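Local coordinates for protein PTS-dependent dihydroxyacetone kinase, ADP-binding subunit dhaL (PDB 3CR3) that carries the ADP/ATP cofactor of a bacterial dihydroxyacetone kinase, taking a phosphoryl group from DhaM and passing it to dihydroxyacetone bound to DhaK, at residues E62-V67 with S85-M90. Numbering follows the deposited sequence.
Sequences EIFKKV and SAFLAM
Val-67 sets its CG1 methyl over one face of the Phe-87 ring, 3.5 Å from CG1 to the ring centroid and 12° off the normal, which meets the definition of a CH-pi contact. That branch stands anti to the backbone N, the torsion that brings it to the ring. On the opposite face lies the CE methyl of selenomethionine Met-90, 3.3 Å above the ring plane, sandwiching the ring between two methyls. The edge is taken by Phe-64, whose CD1 lies in the plane of the Phe-87 ring, 3.8 Å from Phe-87 CD1; the ring planes are inclined by 59°, neither stacked nor perpendicular. Phe-64 also turns an edge to the backbone of Met-90, with CD2 3.4 Å from Met-90 O, while the Met-90 SE stands above its face, 5.3 Å from the centroid, as a distant Met-aromatic contact. Replacing Phe-87 by alanine would probably leave Val-67 CG1 and Met-90 CE without the ring that separates them and remove the ring edge against which Phe-64 CD1 packs.

These side chains meet between nearly antiparallel helical segments, whose axes approach to 7.6 Å at an angle of 160°. Toward the exposed margin, the aliphatic end of Leu-88 lies 4.2 Å from Lys-65 NZ, measured from CD1. Trp-10 and Leu-11 of helix 4-20 pack on Phe-64 and Val-67 respectively, placing the contact inside the all-helical bundle, with the Phe-87 side chain about 13 Å from a bound ADP. With no hydrogen bond linking the segments, their mutual adhesion here rests on apolar and aromatic packing.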
loop_
_atom_site.group_PDB
_atom_site.type_symbol
_atom_site.label_atom_id
_atom_site.label_comp_id
_atom_site.label_asym_id
_atom_site.label_seq_id
_atom_site.Cartn_x
_atom_site.Cartn_y
_atom_site.Cartn_z
ATOM N N GLU A 62 40.446 -3.727 -3.734
ATOM C CA GLU A 62 39.805 -3.785 -5.061
ATOM C C GLU A 62 38.890 -4.990 -5.259
ATOM O O GLU A 62 37.812 -4.859 -5.847
ATOM C CB GLU A 62 40.844 -3.753 -6.190
ATOM C CG GLU A 62 41.708 -2.514 -6.178
ATOM C CD GLU A 62 42.585 -2.378 -7.399
ATOM O OE1 GLU A 62 42.504 -3.223 -8.321
ATOM O OE2 GLU A 62 43.365 -1.406 -7.439
ATOM N N ILE A 63 39.315 -6.160 -4.789
ATOM C CA ILE A 63 38.470 -7.360 -4.890
ATOM C C ILE A 63 37.148 -7.165 -4.153
ATOM O O ILE A 63 36.078 -7.374 -4.729
ATOM C CB ILE A 63 39.160 -8.629 -4.363
ATOM C CG1 ILE A 63 40.556 -8.771 -4.992
ATOM C CG2 ILE A 63 38.269 -9.863 -4.620
ATOM C CD1 ILE A 63 41.411 -9.890 -4.421
ATOM N N PHE A 64 37.238 -6.773 -2.880
ATOM C CA PHE A 64 36.063 -6.546 -2.050
ATOM C C PHE A 64 35.118 -5.497 -2.661
ATOM O O PHE A 64 33.899 -5.668 -2.631
ATOM C CB PHE A 64 36.472 -6.151 -0.624
ATOM C CG PHE A 64 37.166 -7.261 0.168
ATOM C CD1 PHE A 64 36.977 -8.609 -0.148
ATOM C CD2 PHE A 64 37.968 -6.946 1.259
ATOM C CE1 PHE A 64 37.598 -9.610 0.583
ATOM C CE2 PHE A 64 38.589 -7.938 1.997
ATOM C CZ PHE A 64 38.400 -9.280 1.663
ATOM N N LYS A 65 35.682 -4.424 -3.221
ATOM C CA LYS A 65 34.878 -3.393 -3.880
ATOM C C LYS A 65 34.088 -3.966 -5.056
ATOM O O LYS A 65 32.922 -3.618 -5.249
ATOM C CB LYS A 65 35.747 -2.207 -4.335
ATOM C CG LYS A 65 34.933 -1.064 -4.965
ATOM C CD LYS A 65 35.651 0.301 -4.912
ATOM C CE LYS A 65 34.796 1.400 -5.594
ATOM N NZ LYS A 65 33.380 1.430 -5.088
ATOM N N LYS A 66 34.730 -4.847 -5.824
ATOM C CA LYS A 66 34.113 -5.510 -6.976
ATOM C C LYS A 66 33.003 -6.468 -6.532
ATOM O O LYS A 66 31.954 -6.583 -7.190
ATOM C CB LYS A 66 35.177 -6.255 -7.795
ATOM C CG LYS A 66 34.664 -6.957 -9.067
ATOM C CD LYS A 66 33.942 -6.000 -10.018
ATOM C CE LYS A 66 34.910 -5.235 -10.929
ATOM N NZ LYS A 66 34.173 -4.127 -11.629
ATOM N N VAL A 67 33.242 -7.147 -5.413
ATOM C CA VAL A 67 32.243 -8.038 -4.819
ATOM C C VAL A 67 31.034 -7.205 -4.388
ATOM O O VAL A 67 29.901 -7.512 -4.749
ATOM C CB VAL A 67 32.822 -8.849 -3.629
ATOM C CG1 VAL A 67 31.715 -9.658 -2.907
ATOM C CG2 VAL A 67 33.923 -9.768 -4.108
ATOM N N SER A 85 27.078 -4.010 1.398
ATOM C CA SER A 85 27.613 -3.050 2.357
ATOM C C SER A 85 28.694 -3.691 3.242
ATOM O O SER A 85 29.666 -3.030 3.604
ATOM C CB SER A 85 26.503 -2.436 3.207
ATOM O OG SER A 85 25.577 -1.734 2.383
ATOM N N ALA A 86 28.528 -4.970 3.572
ATOM C CA ALA A 86 29.573 -5.693 4.300
ATOM C C ALA A 86 30.864 -5.635 3.483
ATOM O O ALA A 86 31.886 -5.180 3.968
ATOM C CB ALA A 86 29.160 -7.150 4.584
ATOM N N PHE A 87 30.802 -6.045 2.219
ATOM C CA PHE A 87 31.996 -6.053 1.394
ATOM C C PHE A 87 32.576 -4.662 1.133
ATOM O O PHE A 87 33.786 -4.499 1.068
ATOM C CB PHE A 87 31.783 -6.879 0.116
ATOM C CG PHE A 87 31.967 -8.360 0.344
ATOM C CD1 PHE A 87 33.240 -8.914 0.357
ATOM C CD2 PHE A 87 30.871 -9.187 0.604
ATOM C CE1 PHE A 87 33.435 -10.269 0.605
ATOM C CE2 PHE A 87 31.050 -10.543 0.854
ATOM C CZ PHE A 87 32.330 -11.087 0.856
ATOM N N LEU A 88 31.715 -3.658 1.035
ATOM C CA LEU A 88 32.166 -2.294 0.803
ATOM C C LEU A 88 33.019 -1.784 1.965
ATOM O O LEU A 88 34.064 -1.160 1.753
ATOM C CB LEU A 88 30.964 -1.376 0.568
ATOM C CG LEU A 88 31.227 -0.036 -0.112
ATOM C CD1 LEU A 88 31.945 -0.191 -1.473
ATOM C CD2 LEU A 88 29.908 0.684 -0.286
ATOM N N ALA A 89 32.566 -2.050 3.187
ATOM C CA ALA A 89 33.298 -1.653 4.386
ATOM C C ALA A 89 34.612 -2.423 4.483
ATOM O O ALA A 89 35.656 -1.847 4.806
ATOM C CB ALA A 89 32.456 -1.888 5.611
HETATM N N MSE A 90 34.558 -3.722 4.176
HETATM C CA MSE A 90 35.752 -4.569 4.126
HETATM C C MSE A 90 36.741 -4.081 3.077
HETATM O O MSE A 90 37.952 -4.155 3.276
HETATM C CB MSE A 90 35.382 -6.035 3.880
HETATM C CG MSE A 90 34.606 -6.654 5.036
HETATM SE SE MSE A 90 34.074 -8.498 4.704
HETATM C CE MSE A 90 32.541 -8.323 3.625
#